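Long-range contacts in Fe-superoxide dismutase homolog (Plasmodium berghei, PDB 2A03), which probably destroys toxic superoxide radicals, converting them to hydrogen peroxide and oxygen at a metal site that holds manganese here: residues A[11-16]-A[42-47]; A[102-107]-A[140-145]. All coordinates share one frame; numbering follows the deposited sequence.

Interaction 1 (A[11-16]-A[42-47]); sequences ITLPKL and GYVNKL
V44 meets the extended N-terminal segment with both of its methyl groups, and the way they divide the work illustrates how a branched residue on a helix can pack against an irregular chain: between 11-16 and 42-47 the contact is purely apolar packing. With CG1 anti to the backbone N (chi1 179°), this methyl faces the main chain of 11-16: V44 CG1 lies 3.6 Å from I11 O and 4.0 Å from both L13 N and T12 CA. V44 CG2 meets L13, 4.0 Å from L13 CD1 and nearly as close to its CA, the two side chains crossing at about a right angle. This is the dense part of the contact, centred on a buried valine.

One helical turn on, L47 extends the apolar seam through a single methyl pair, L47 CD2 lying 4.0 Å from I11 CD1; again the side chains cross nearly perpendicularly. The packing thins on the outer side, where T12 points its CB away from the helix and is exposed, touching V44 through its backbone CA. The carbonyl of I11, grazed by the V44 methyl, has a polar partner in N48 ND2, just beyond 42-47, a hydrogen bond that pins the segment to the same helix.

The segment thus runs along helix 29-51 of the alpha-hairpin domain, where L13 also rests on Y36, H40 and A41. I11 and L47 reach helix 61-67 through I64 and L61, respectively, while helix 70-87, which carries the manganese ligand H82, receives L47 on I79 and P14 on S83.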
ATOM      1  N   ILE A  11      -1.049 -25.328  -7.707  1.00 42.19           N
ATOM      2  CA  ILE A  11      -0.760 -23.991  -8.186  1.00 41.24           C
ATOM      3  C   ILE A  11       0.670 -23.630  -7.796  1.00 40.14           C
ATOM      4  O   ILE A  11       1.065 -23.782  -6.644  1.00 38.54           O
ATOM      5  CB  ILE A  11      -1.756 -22.963  -7.619  1.00 41.27           C
ATOM      6  CG1 ILE A  11      -3.153 -23.235  -8.191  1.00 40.99           C
ATOM      7  CG2 ILE A  11      -1.304 -21.545  -7.949  1.00 40.53           C
ATOM      8  CD1 ILE A  11      -4.266 -22.679  -7.365  1.00 40.03           C
ATOM      9  N   THR A  12       1.439 -23.180  -8.783  1.00 39.26           N
ATOM     10  CA  THR A  12       2.853 -22.903  -8.592  1.00 39.99           C
ATOM     11  C   THR A  12       3.241 -21.521  -9.144  1.00 38.72           C
ATOM     12  O   THR A  12       2.535 -20.941  -9.965  1.00 37.79           O
ATOM     13  CB  THR A  12       3.744 -23.964  -9.286  1.00 40.12           C
ATOM     14  OG1 THR A  12       3.512 -23.927 -10.697  1.00 43.67           O
ATOM     15  CG2 THR A  12       3.444 -25.340  -8.776  1.00 40.33           C
ATOM     16  N   LEU A  13       4.368 -21.016  -8.659  1.00 38.21           N
ATOM     17  CA  LEU A  13       4.937 -19.763  -9.118  1.00 39.12           C
ATOM     18  C   LEU A  13       5.458 -19.915 -10.550  1.00 38.56           C
ATOM     19  O   LEU A  13       6.357 -20.694 -10.796  1.00 38.65           O
ATOM     20  CB  LEU A  13       6.085 -19.383  -8.182  1.00 38.95           C
ATOM     21  CG  LEU A  13       6.746 -18.017  -8.362  1.00 39.11           C
ATOM     22  CD1 LEU A  13       5.750 -16.890  -8.136  1.00 38.39           C
ATOM     23  CD2 LEU A  13       7.924 -17.934  -7.390  1.00 39.28           C
ATOM     24  N   PRO A  14       4.887 -19.187 -11.507  1.00 39.00           N
ATOM     25  CA  PRO A  14       5.470 -19.347 -12.843  1.00 39.88           C
ATOM     26  C   PRO A  14       6.905 -18.830 -12.885  1.00 40.18           C
ATOM     27  O   PRO A  14       7.230 -17.846 -12.199  1.00 39.26           O
ATOM     28  CB  PRO A  14       4.571 -18.499 -13.755  1.00 39.75           C
ATOM     29  CG  PRO A  14       3.352 -18.152 -12.926  1.00 41.15           C
ATOM     30  CD  PRO A  14       3.778 -18.219 -11.479  1.00 39.49           C
ATOM     31  N   LYS A  15       7.749 -19.508 -13.666  1.00 40.19           N
ATOM     32  CA  LYS A  15       9.142 -19.088 -13.871  1.00 40.38           C
ATOM     33  C   LYS A  15       9.204 -17.727 -14.569  1.00 40.05           C
ATOM     34  O   LYS A  15       8.365 -17.408 -15.409  1.00 39.59           O
ATOM     35  CB  LYS A  15       9.908 -20.144 -14.691  1.00 40.82           C
ATOM     36  N   LEU A  16      10.180 -16.909 -14.181  1.00 40.04           N
ATOM     37  CA  LEU A  16      10.472 -15.673 -14.907  1.00 39.74           C
ATOM     38  C   LEU A  16      11.091 -16.018 -16.248  1.00 37.99           C
ATOM     39  O   LEU A  16      11.820 -16.984 -16.361  1.00 36.73           O
ATOM     40  CB  LEU A  16      11.466 -14.785 -14.142  1.00 41.55           C
ATOM     41  CG  LEU A  16      11.051 -14.074 -12.853  1.00 43.03           C
ATOM     42  CD1 LEU A  16      12.273 -13.387 -12.232  1.00 43.89           C
ATOM     43  CD2 LEU A  16       9.949 -13.086 -13.118  1.00 42.33           C
ATOM     44  N   GLY A  42       5.191 -15.696  -2.024  1.00 32.00           N
ATOM     45  CA  GLY A  42       4.387 -15.685  -0.813  1.00 31.42           C
ATOM     46  C   GLY A  42       2.900 -15.751  -1.103  1.00 31.48           C
ATOM     47  O   GLY A  42       2.153 -16.344  -0.339  1.00 32.09           O
ATOM     48  N   TYR A  43       2.450 -15.123  -2.188  1.00 30.58           N
ATOM     49  CA  TYR A  43       1.037 -15.169  -2.525  1.00 30.54           C
ATOM     50  C   TYR A  43       0.667 -16.588  -2.928  1.00 29.94           C
ATOM     51  O   TYR A  43      -0.398 -17.094  -2.569  1.00 29.83           O
ATOM     52  CB  TYR A  43       0.672 -14.167  -3.634  1.00 31.06           C
ATOM     53  CG  TYR A  43       0.743 -12.696  -3.241  1.00 30.27           C
ATOM     54  CD1 TYR A  43       0.012 -12.190  -2.164  1.00 31.56           C
ATOM     55  CD2 TYR A  43       1.528 -11.814  -3.961  1.00 31.73           C
ATOM     56  CE1 TYR A  43       0.076 -10.859  -1.820  1.00 31.53           C
ATOM     57  CE2 TYR A  43       1.611 -10.472  -3.625  1.00 31.05           C
ATOM     58  CZ  TYR A  43       0.886  -9.995  -2.562  1.00 33.06           C
ATOM     59  OH  TYR A  43       0.955  -8.643  -2.269  1.00 33.67           O
ATOM     60  N   VAL A  44       1.557 -17.253  -3.646  1.00 30.35           N
ATOM     61  CA  VAL A  44       1.331 -18.652  -4.012  1.00 30.41           C
ATOM     62  C   VAL A  44       1.274 -19.522  -2.752  1.00 31.19           C
ATOM     63  O   VAL A  44       0.359 -20.325  -2.565  1.00 32.10           O
ATOM     64  CB  VAL A  44       2.433 -19.157  -4.961  1.00 30.64           C
ATOM     65  CG1 VAL A  44       2.213 -20.627  -5.326  1.00 29.59           C
ATOM     66  CG2 VAL A  44       2.483 -18.286  -6.229  1.00 29.92           C
ATOM     67  N   ASN A  45       2.243 -19.353  -1.867  1.00 32.08           N
ATOM     68  CA  ASN A  45       2.305 -20.174  -0.679  1.00 32.05           C
ATOM     69  C   ASN A  45       1.098 -19.932   0.235  1.00 32.78           C
ATOM     70  O   ASN A  45       0.541 -20.875   0.809  1.00 32.13           O
ATOM     71  CB  ASN A  45       3.599 -19.900   0.068  1.00 32.55           C
ATOM     72  CG  ASN A  45       4.836 -20.320  -0.715  1.00 33.43           C
ATOM     73  OD1 ASN A  45       4.762 -21.078  -1.688  1.00 31.07           O
ATOM     74  ND2 ASN A  45       5.992 -19.817  -0.281  1.00 32.39           N
ATOM     75  N   LYS A  46       0.692 -18.671   0.372  1.00 31.99           N
ATOM     76  CA  LYS A  46      -0.431 -18.351   1.236  1.00 31.83           C
ATOM     77  C   LYS A  46      -1.748 -18.860   0.644  1.00 31.30           C
ATOM     78  O   LYS A  46      -2.600 -19.371   1.365  1.00 30.67           O
ATOM     79  CB  LYS A  46      -0.496 -16.846   1.506  1.00 32.51           C
ATOM     80  N   LEU A  47      -1.919 -18.714  -0.664  1.00 30.59           N
ATOM     81  CA  LEU A  47      -3.087 -19.279  -1.322  1.00 30.47           C
ATOM     82  C   LEU A  47      -3.206 -20.776  -1.044  1.00 29.81           C
ATOM     83  O   LEU A  47      -4.243 -21.252  -0.602  1.00 29.17           O
ATOM     84  CB  LEU A  47      -3.027 -19.064  -2.837  1.00 30.23           C
ATOM     85  CG  LEU A  47      -4.238 -19.657  -3.580  1.00 30.27           C
ATOM     86  CD1 LEU A  47      -5.559 -19.142  -2.998  1.00 29.33           C
ATOM     87  CD2 LEU A  47      -4.190 -19.377  -5.056  1.00 30.36           C
TER

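Interaction 2 (A[102-107]-A[140-145]); sequences KEKIQE and NKLVIL
The K104 chain leaves helix 100-109 with CG anti to the backbone N (chi1 -164°), bends at chi2 (70°) and bends again at chi4, a course that lays its stem against L142 and carries NZ on to the turn before the strand. One lysine thereby does two jobs, apolar along its stem and polar at its end. K104 NZ donates a short hydrogen bond to the main-chain O of N140 (2.6 Å), approaching at a C=O...N angle of 158° and tilted from the carbonyl plane. The lysine stem and the leucine meet at a slant, but the very close spacing modelled between K104 CG and L142 CD1 is doubtful and is probably an imprecision of the model. L142 CD1 also touches I105 CG1, at 3.9 Å, so the leucine methyl is held against two successive helical residues.

D108, on the next turn of the helix, accepts a hydrogen bond from L142 N through OD2 and forms a weak, long ion pair with K104 NZ. Helix 100-109 is thus fastened to the start of edge strand 142-148; L142 also packs on I101 and F109 of that helix and on L134 and L136 of strand 130-136, while I105 leans on F115 of helix 112-125.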
ATOM      1  N   LYS A 102       0.917  -0.351 -31.635  1.00 31.05           N
ATOM      2  CA  LYS A 102       1.206   0.998 -32.073  1.00 31.03           C
ATOM      3  C   LYS A 102       0.003   1.641 -32.767  1.00 31.42           C
ATOM      4  O   LYS A 102      -0.419   2.719 -32.369  1.00 31.47           O
ATOM      5  CB  LYS A 102       2.429   1.048 -32.977  1.00 30.53           C
ATOM      6  CG  LYS A 102       2.714   2.452 -33.508  1.00 30.24           C
ATOM      7  CD  LYS A 102       4.004   2.511 -34.274  1.00 30.95           C
ATOM      8  CE  LYS A 102       4.384   3.949 -34.679  1.00 29.47           C
ATOM      9  NZ  LYS A 102       3.735   4.422 -35.930  1.00 28.91           N
ATOM     10  N   GLU A 103      -0.534   0.990 -33.801  1.00 32.09           N
ATOM     11  CA  GLU A 103      -1.730   1.481 -34.490  1.00 32.65           C
ATOM     12  C   GLU A 103      -2.858   1.780 -33.514  1.00 31.64           C
ATOM     13  O   GLU A 103      -3.481   2.840 -33.567  1.00 30.87           O
ATOM     14  CB  GLU A 103      -2.281   0.455 -35.491  1.00 32.76           C
ATOM     15  CG  GLU A 103      -1.301  -0.079 -36.512  1.00 37.41           C
ATOM     16  CD  GLU A 103      -1.988  -0.731 -37.714  1.00 37.27           C
ATOM     17  OE1 GLU A 103      -3.172  -0.425 -37.989  1.00 44.24           O
ATOM     18  OE2 GLU A 103      -1.331  -1.522 -38.413  1.00 43.16           O
ATOM     19  N   LYS A 104      -3.133   0.798 -32.659  1.00 31.76           N
ATOM     20  CA  LYS A 104      -4.246   0.821 -31.715  1.00 31.45           C
ATOM     21  C   LYS A 104      -4.129   1.960 -30.685  1.00 31.22           C
ATOM     22  O   LYS A 104      -5.106   2.668 -30.420  1.00 32.19           O
ATOM     23  CB  LYS A 104      -4.329  -0.536 -31.008  1.00 31.69           C
ATOM     24  CG  LYS A 104      -5.636  -0.803 -30.292  1.00 32.24           C
ATOM     25  CD  LYS A 104      -6.791  -1.010 -31.272  1.00 32.47           C
ATOM     26  CE  LYS A 104      -8.048  -1.428 -30.506  1.00 33.69           C
ATOM     27  NZ  LYS A 104      -9.244  -0.801 -31.072  1.00 31.35           N
ATOM     28  N   ILE A 105      -2.938   2.159 -30.132  1.00 30.62           N
ATOM     29  CA  ILE A 105      -2.700   3.277 -29.203  1.00 30.32           C
ATOM     30  C   ILE A 105      -2.820   4.645 -29.912  1.00 30.20           C
ATOM     31  O   ILE A 105      -3.439   5.574 -29.396  1.00 28.00           O
ATOM     32  CB  ILE A 105      -1.322   3.140 -28.534  1.00 30.20           C
ATOM     33  CG1 ILE A 105      -1.332   1.952 -27.573  1.00 30.84           C
ATOM     34  CG2 ILE A 105      -0.936   4.427 -27.797  1.00 30.44           C
ATOM     35  CD1 ILE A 105       0.007   1.700 -26.863  1.00 31.76           C
ATOM     36  N   GLN A 106      -2.230   4.743 -31.100  1.00 29.66           N
ATOM     37  CA  GLN A 106      -2.361   5.929 -31.936  1.00 29.91           C
ATOM     38  C   GLN A 106      -3.801   6.318 -32.157  1.00 29.89           C
ATOM     39  O   GLN A 106      -4.152   7.487 -32.081  1.00 29.88           O
ATOM     40  CB  GLN A 106      -1.734   5.693 -33.314  1.00 29.11           C
ATOM     41  CG  GLN A 106      -0.258   5.734 -33.239  1.00 29.22           C
ATOM     42  CD  GLN A 106       0.435   5.324 -34.499  1.00 29.55           C
ATOM     43  OE1 GLN A 106       1.648   5.353 -34.518  1.00 30.55           O
ATOM     44  NE2 GLN A 106      -0.314   4.960 -35.569  1.00 26.09           N
ATOM     45  N   GLU A 107      -4.621   5.329 -32.469  1.00 29.79           N
ATOM     46  CA  GLU A 107      -6.019   5.572 -32.742  1.00 29.79           C
ATOM     47  C   GLU A 107      -6.805   5.939 -31.487  1.00 30.07           C
ATOM     48  O   GLU A 107      -7.605   6.866 -31.502  1.00 29.97           O
ATOM     49  CB  GLU A 107      -6.636   4.334 -33.379  1.00 29.29           C
ATOM     50  CG  GLU A 107      -8.051   4.548 -33.871  1.00 30.73           C
ATOM     51  CD  GLU A 107      -8.167   5.698 -34.886  1.00 32.65           C
ATOM     52  OE1 GLU A 107      -7.214   5.918 -35.677  1.00 31.49           O
ATOM     53  OE2 GLU A 107      -9.219   6.369 -34.885  1.00 32.11           O
ATOM     54  N   ASN A 140     -14.132  -2.607 -27.849  1.00 37.96           N
ATOM     55  CA  ASN A 140     -12.842  -2.808 -28.512  1.00 38.11           C
ATOM     56  C   ASN A 140     -12.048  -1.508 -28.628  1.00 37.50           C
ATOM     57  O   ASN A 140     -11.384  -1.253 -29.623  1.00 36.07           O
ATOM     58  CB  ASN A 140     -13.024  -3.477 -29.883  1.00 38.53           C
ATOM     59  CG  ASN A 140     -13.574  -4.897 -29.767  1.00 41.93           C
ATOM     60  OD1 ASN A 140     -13.321  -5.602 -28.773  1.00 43.28           O
ATOM     61  ND2 ASN A 140     -14.326  -5.330 -30.781  1.00 41.47           N
ATOM     62  N   LYS A 141     -12.121  -0.694 -27.585  1.00 37.83           N
ATOM     63  CA  LYS A 141     -11.283   0.481 -27.471  1.00 37.11           C
ATOM     64  C   LYS A 141     -10.301   0.233 -26.329  1.00 35.95           C
ATOM     65  O   LYS A 141     -10.642  -0.424 -25.337  1.00 34.99           O
ATOM     66  CB  LYS A 141     -12.146   1.702 -27.190  1.00 38.09           C
ATOM     67  CG  LYS A 141     -11.440   3.028 -27.454  1.00 40.51           C
ATOM     68  CD  LYS A 141     -12.151   4.216 -26.794  1.00 40.55           C
ATOM     69  CE  LYS A 141     -11.480   5.536 -27.203  1.00 43.78           C
ATOM     70  NZ  LYS A 141     -12.042   6.722 -26.481  1.00 45.60           N
ATOM     71  N   LEU A 142      -9.073   0.719 -26.476  1.00 35.12           N
ATOM     72  CA  LEU A 142      -8.096   0.627 -25.393  1.00 34.37           C
ATOM     73  C   LEU A 142      -8.421   1.700 -24.354  1.00 33.46           C
ATOM     74  O   LEU A 142      -8.713   2.835 -24.699  1.00 33.60           O
ATOM     75  CB  LEU A 142      -6.666   0.803 -25.901  1.00 33.37           C
ATOM     76  CG  LEU A 142      -6.054  -0.347 -26.701  1.00 32.10           C
ATOM     77  CD1 LEU A 142      -4.754   0.127 -27.311  1.00 32.30           C
ATOM     78  CD2 LEU A 142      -5.819  -1.597 -25.850  1.00 32.10           C
ATOM     79  N   VAL A 143      -8.371   1.326 -23.085  1.00 32.70           N
ATOM     80  CA  VAL A 143      -8.669   2.248 -22.010  1.00 32.72           C
ATOM     81  C   VAL A 143      -7.612   2.125 -20.928  1.00 32.17           C
ATOM     82  O   VAL A 143      -6.942   1.093 -20.808  1.00 32.20           O
ATOM     83  CB  VAL A 143     -10.107   2.024 -21.410  1.00 32.33           C
ATOM     84  CG1 VAL A 143     -11.155   2.481 -22.367  1.00 31.91           C
ATOM     85  CG2 VAL A 143     -10.347   0.558 -21.051  1.00 33.80           C
ATOM     86  N   ILE A 144      -7.445   3.198 -20.158  1.00 31.62           N
ATOM     87  CA  ILE A 144      -6.561   3.168 -19.005  1.00 31.61           C
ATOM     88  C   ILE A 144      -7.422   2.904 -17.782  1.00 32.35           C
ATOM     89  O   ILE A 144      -8.456   3.546 -17.603  1.00 31.61           O
ATOM     90  CB  ILE A 144      -5.797   4.489 -18.848  1.00 31.71           C
ATOM     91  CG1 ILE A 144      -4.669   4.573 -19.884  1.00 30.66           C
ATOM     92  CG2 ILE A 144      -5.230   4.634 -17.450  1.00 32.12           C
ATOM     93  CD1 ILE A 144      -4.198   5.978 -20.125  1.00 31.36           C
ATOM     94  N   LEU A 145      -7.008   1.942 -16.950  1.00 32.44           N
ATOM     95  CA  LEU A 145      -7.754   1.623 -15.727  1.00 31.61           C
ATOM     96  C   LEU A 145      -6.814   1.532 -14.557  1.00 32.27           C
ATOM     97  O   LEU A 145      -5.602   1.292 -14.716  1.00 33.67           O
ATOM     98  CB  LEU A 145      -8.506   0.299 -15.864  1.00 31.18           C
ATOM     99  CG  LEU A 145      -9.469   0.137 -17.050  1.00 31.53           C
ATOM    100  CD1 LEU A 145      -9.848  -1.299 -17.243  1.00 33.57           C
ATOM    101  CD2 LEU A 145     -10.726   0.975 -16.884  1.00 31.16           C
TER

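Overall arrangement
Followed from the N terminus, the chain first closes interaction 1, in which the opening segment 11-16 meets helix 29-51 after an intervening stretch that includes the first part of that helix. Helices 61-67 and 70-87 follow before helix 100-109 opens interaction 2, which closes at strand 142-148 once helix 112-125 and strand 130-136 have been passed. The two closures stand in series, neither nesting nor crossing. They lie on opposite sides of the chain's centre. The centres of interactions 1 and 2 are about 31 Å apart, and their nearest atoms about 17 Å. Interaction 1 joins the N-terminal segment to helix 29-51 within the alpha-hairpin domain; interaction 2 joins helix to sheet in the C-terminal domain.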